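Local coordinates for protein cystalysin (Treponema denticola, PDB 1C7N) that belongs to the class I and II aminotransferase family of fold-type I enzymes and binds pyridoxal-5'-phosphate, at residues S160-C171 with I192-D203. Residues are numbered along the deposited sequence; the frame is centred on the assembly and turned at random.
Sequences SKDKNNKALLFC and IVLKSDLMLWSD. With PLP (pyridoxal-5'-phosphate), chain I.
Ala-167 pairs with Met-199 in the parallel bridge, but its CB faces the indole of Trp-201, two residues further along that strand, and illustrates how neighbouring parallel strands share one face of a sheet. This CB meets the six-membered ring face-on, a CH-pi contact 3.7 Å from the centroid and 18° off the normal. Trp-201 CG stands anti to the carbonyl carbon (chi1 -54°), which carries the indole over Ala-167, while Leu-169 CD1 reaches the ring's edge and packs 3.8 Å from Trp-201 CB. Met-199 SD lies in the indole plane and weakly accepts from NE1.

Five backbone bonds join the strands, from Met-199 N to Lys-166 O through Asp-203 N to Phe-170 O (2.7 Å). Before the strands begin, Leu-198 forks: CD1 presses on Ser-160 CB at a tight 3.5 Å, and CD2 covers Ala-167 N. The bent Lys-195 chain brings NZ to Ser-160 OG (2.7 Å) and also to Ile-192 O; Ser-160 OG is further bonded to Glu-157 O. At the C-terminal end of the strands, Asp-203 OD1 lies 2.6 Å from pyridoxal-5'-phosphate N1, with OD2 held by Ile-205 N, and Cys-171 SG approaches C2A of the same ligand.

These strands, with helix 183-195 between them, form a beta-alpha-beta crossover of the large-domain sheet; strands 115-118 and 230-234 flank the pair, and helix 98-109 packs against the face carrying Leu-169 and Trp-201.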
# COMPACT_ATOMS: atom_id res chain seq x y z
N SER A 160 23.08 24.02 -7.40
CA SER A 160 23.51 22.76 -8.01
C SER A 160 25.01 22.56 -7.87
O SER A 160 25.50 21.43 -7.91
CB SER A 160 23.14 22.73 -9.50
OG SER A 160 23.93 23.65 -10.23
N LYS A 161 25.74 23.65 -7.70
CA LYS A 161 27.19 23.58 -7.55
C LYS A 161 27.60 23.15 -6.14
O LYS A 161 28.75 22.79 -5.91
CB LYS A 161 27.81 24.93 -7.91
CG LYS A 161 27.78 25.24 -9.40
CD LYS A 161 27.45 26.70 -9.68
CE LYS A 161 28.42 27.65 -9.00
NZ LYS A 161 28.01 29.08 -9.18
N ASP A 162 26.65 23.19 -5.21
CA ASP A 162 26.92 22.79 -3.83
C ASP A 162 26.91 21.27 -3.75
O ASP A 162 25.86 20.63 -3.81
CB ASP A 162 25.85 23.35 -2.88
CG ASP A 162 26.17 23.07 -1.41
OD1 ASP A 162 27.00 22.18 -1.13
OD2 ASP A 162 25.59 23.75 -0.54
N LYS A 163 28.11 20.70 -3.63
CA LYS A 163 28.33 19.27 -3.55
C LYS A 163 27.44 18.51 -2.56
O LYS A 163 27.11 17.35 -2.79
CB LYS A 163 29.80 19.01 -3.21
CG LYS A 163 30.36 19.95 -2.14
CD LYS A 163 30.52 21.38 -2.68
CE LYS A 163 30.67 22.40 -1.56
NZ LYS A 163 30.69 23.80 -2.08
N ASN A 164 27.07 19.16 -1.46
CA ASN A 164 26.24 18.51 -0.46
C ASN A 164 24.82 18.25 -0.97
O ASN A 164 24.12 17.38 -0.46
CB ASN A 164 26.17 19.34 0.82
CG ASN A 164 25.53 18.58 1.96
OD1 ASN A 164 25.97 17.48 2.33
ND2 ASN A 164 24.47 19.15 2.54
N ASN A 165 24.40 19.02 -1.97
CA ASN A 165 23.08 18.84 -2.55
C ASN A 165 23.16 17.65 -3.48
O ASN A 165 23.98 17.62 -4.40
CB ASN A 165 22.64 20.11 -3.28
CG ASN A 165 22.54 21.30 -2.35
OD1 ASN A 165 22.27 21.14 -1.16
ND2 ASN A 165 22.75 22.50 -2.87
N LYS A 166 22.31 16.66 -3.24
CA LYS A 166 22.33 15.44 -4.02
C LYS A 166 21.28 15.29 -5.11
O LYS A 166 21.43 14.47 -6.00
CB LYS A 166 22.24 14.24 -3.08
CG LYS A 166 23.27 14.27 -1.95
CD LYS A 166 24.68 14.32 -2.51
CE LYS A 166 25.71 14.49 -1.41
NZ LYS A 166 27.10 14.50 -1.95
N ALA A 167 20.22 16.09 -5.04
CA ALA A 167 19.17 15.98 -6.05
C ALA A 167 18.21 17.15 -6.11
O ALA A 167 18.14 17.97 -5.19
CB ALA A 167 18.38 14.69 -5.83
N LEU A 168 17.49 17.21 -7.22
CA LEU A 168 16.48 18.23 -7.46
C LEU A 168 15.11 17.56 -7.49
O LEU A 168 14.83 16.76 -8.38
CB LEU A 168 16.74 18.93 -8.80
CG LEU A 168 15.61 19.85 -9.29
CD1 LEU A 168 15.34 20.93 -8.25
CD2 LEU A 168 16.00 20.48 -10.62
N LEU A 169 14.28 17.88 -6.50
CA LEU A 169 12.93 17.33 -6.43
C LEU A 169 12.05 18.32 -7.19
O LEU A 169 11.75 19.40 -6.70
CB LEU A 169 12.49 17.20 -4.97
CG LEU A 169 11.16 16.51 -4.67
CD1 LEU A 169 11.04 15.20 -5.44
CD2 LEU A 169 11.05 16.27 -3.17
N PHE A 170 11.63 17.92 -8.38
CA PHE A 170 10.84 18.76 -9.27
C PHE A 170 9.36 18.40 -9.38
O PHE A 170 9.00 17.22 -9.40
CB PHE A 170 11.49 18.70 -10.66
CG PHE A 170 11.16 19.86 -11.55
CD1 PHE A 170 11.55 21.15 -11.20
CD2 PHE A 170 10.47 19.66 -12.74
CE1 PHE A 170 11.26 22.22 -12.04
CE2 PHE A 170 10.18 20.72 -13.58
CZ PHE A 170 10.58 22.01 -13.23
N CYS A 171 8.50 19.41 -9.45
CA CYS A 171 7.06 19.19 -9.58
C CYS A 171 6.62 19.73 -10.94
O CYS A 171 6.77 20.92 -11.22
CB CYS A 171 6.31 19.91 -8.46
SG CYS A 171 4.59 19.36 -8.20
N ILE A 192 21.72 22.65 -16.24
CA ILE A 192 22.21 22.82 -14.88
C ILE A 192 22.38 21.45 -14.21
O ILE A 192 23.36 21.21 -13.50
CB ILE A 192 21.22 23.67 -14.04
CG1 ILE A 192 21.13 25.08 -14.61
CG2 ILE A 192 21.67 23.70 -12.58
CD1 ILE A 192 20.16 25.98 -13.87
N VAL A 193 21.43 20.56 -14.45
CA VAL A 193 21.48 19.22 -13.86
C VAL A 193 22.63 18.37 -14.40
O VAL A 193 23.38 17.79 -13.62
CB VAL A 193 20.16 18.46 -14.08
CG1 VAL A 193 20.30 17.01 -13.62
CG2 VAL A 193 19.03 19.14 -13.31
N LEU A 194 22.75 18.29 -15.72
CA LEU A 194 23.81 17.50 -16.35
C LEU A 194 25.20 18.06 -16.04
O LEU A 194 26.19 17.34 -16.10
CB LEU A 194 23.60 17.45 -17.86
CG LEU A 194 22.29 16.80 -18.35
CD1 LEU A 194 22.25 16.84 -19.86
CD2 LEU A 194 22.19 15.37 -17.83
N LYS A 195 25.25 19.35 -15.72
CA LYS A 195 26.48 20.06 -15.39
C LYS A 195 26.97 19.74 -13.98
O LYS A 195 28.15 19.91 -13.67
CB LYS A 195 26.25 21.56 -15.52
CG LYS A 195 27.20 22.44 -14.72
CD LYS A 195 26.64 23.85 -14.54
CE LYS A 195 25.31 23.83 -13.78
NZ LYS A 195 25.42 23.18 -12.44
N SER A 196 26.06 19.27 -13.13
CA SER A 196 26.40 18.94 -11.75
C SER A 196 26.20 17.45 -11.50
O SER A 196 25.96 16.68 -12.43
CB SER A 196 25.51 19.73 -10.80
OG SER A 196 24.16 19.35 -10.96
N ASP A 197 26.29 17.05 -10.24
CA ASP A 197 26.11 15.65 -9.88
C ASP A 197 24.72 15.44 -9.30
O ASP A 197 24.47 14.45 -8.60
CB ASP A 197 27.16 15.21 -8.85
CG ASP A 197 28.58 15.34 -9.37
OD1 ASP A 197 28.82 14.96 -10.54
OD2 ASP A 197 29.46 15.80 -8.61
N LEU A 198 23.81 16.37 -9.58
CA LEU A 198 22.45 16.28 -9.09
C LEU A 198 21.67 15.19 -9.81
O LEU A 198 21.82 14.98 -11.01
CB LEU A 198 21.71 17.60 -9.27
CG LEU A 198 21.98 18.77 -8.32
CD1 LEU A 198 21.18 19.98 -8.77
CD2 LEU A 198 21.61 18.38 -6.90
N MET A 199 20.82 14.50 -9.05
CA MET A 199 19.98 13.47 -9.61
C MET A 199 18.69 14.22 -9.89
O MET A 199 18.50 15.32 -9.37
CB MET A 199 19.76 12.39 -8.54
CG MET A 199 19.29 11.06 -9.08
SD MET A 199 19.44 9.79 -7.81
CE MET A 199 18.42 8.51 -8.52
N LEU A 200 17.81 13.68 -10.72
CA LEU A 200 16.54 14.35 -11.00
C LEU A 200 15.34 13.51 -10.59
O LEU A 200 15.15 12.41 -11.11
CB LEU A 200 16.41 14.71 -12.49
CG LEU A 200 15.05 15.31 -12.87
CD1 LEU A 200 14.88 16.67 -12.19
CD2 LEU A 200 14.95 15.46 -14.37
N TRP A 201 14.55 14.02 -9.66
CA TRP A 201 13.35 13.34 -9.20
C TRP A 201 12.18 14.21 -9.66
O TRP A 201 11.86 15.21 -9.01
CB TRP A 201 13.33 13.22 -7.67
CG TRP A 201 14.55 12.58 -7.07
CD1 TRP A 201 15.46 11.77 -7.69
CD2 TRP A 201 14.99 12.70 -5.71
NE1 TRP A 201 16.43 11.37 -6.81
CE2 TRP A 201 16.17 11.93 -5.58
CE3 TRP A 201 14.51 13.38 -4.58
CZ2 TRP A 201 16.87 11.82 -4.38
CZ3 TRP A 201 15.20 13.28 -3.39
CH2 TRP A 201 16.37 12.50 -3.29
N SER A 202 11.57 13.84 -10.77
CA SER A 202 10.47 14.60 -11.35
C SER A 202 9.08 14.04 -11.05
O SER A 202 8.72 12.96 -11.53
CB SER A 202 10.67 14.72 -12.86
OG SER A 202 9.77 15.65 -13.42
N ASP A 203 8.31 14.79 -10.26
CA ASP A 203 6.95 14.39 -9.90
C ASP A 203 6.00 14.98 -10.93
O ASP A 203 5.74 16.19 -10.95
CB ASP A 203 6.61 14.90 -8.49
CG ASP A 203 5.22 14.48 -8.02
OD1 ASP A 203 4.94 14.63 -6.80
OD2 ASP A 203 4.41 14.01 -8.84
N1 PLP I . 2.55 14.79 -5.80
C2 PLP I . 1.83 15.99 -5.98
C2A PLP I . 2.64 17.15 -6.53
C3 PLP I . 0.39 15.93 -5.69
O3 PLP I . -0.20 17.12 -5.76
C4 PLP I . -0.20 14.70 -5.31
C4A PLP I . -1.64 14.58 -5.11
C5 PLP I . 0.68 13.49 -5.21
C6 PLP I . 2.02 13.58 -5.43
C5A PLP I . -0.04 12.15 -5.17
O4P PLP I . 0.14 11.23 -4.17
P PLP I . -0.66 9.84 -4.43
O1P PLP I . -0.61 9.21 -3.12
O2P PLP I . 0.10 9.06 -5.49
O3P PLP I . -2.04 10.12 -4.86
O HOH W 1 23.35 12.54 -6.28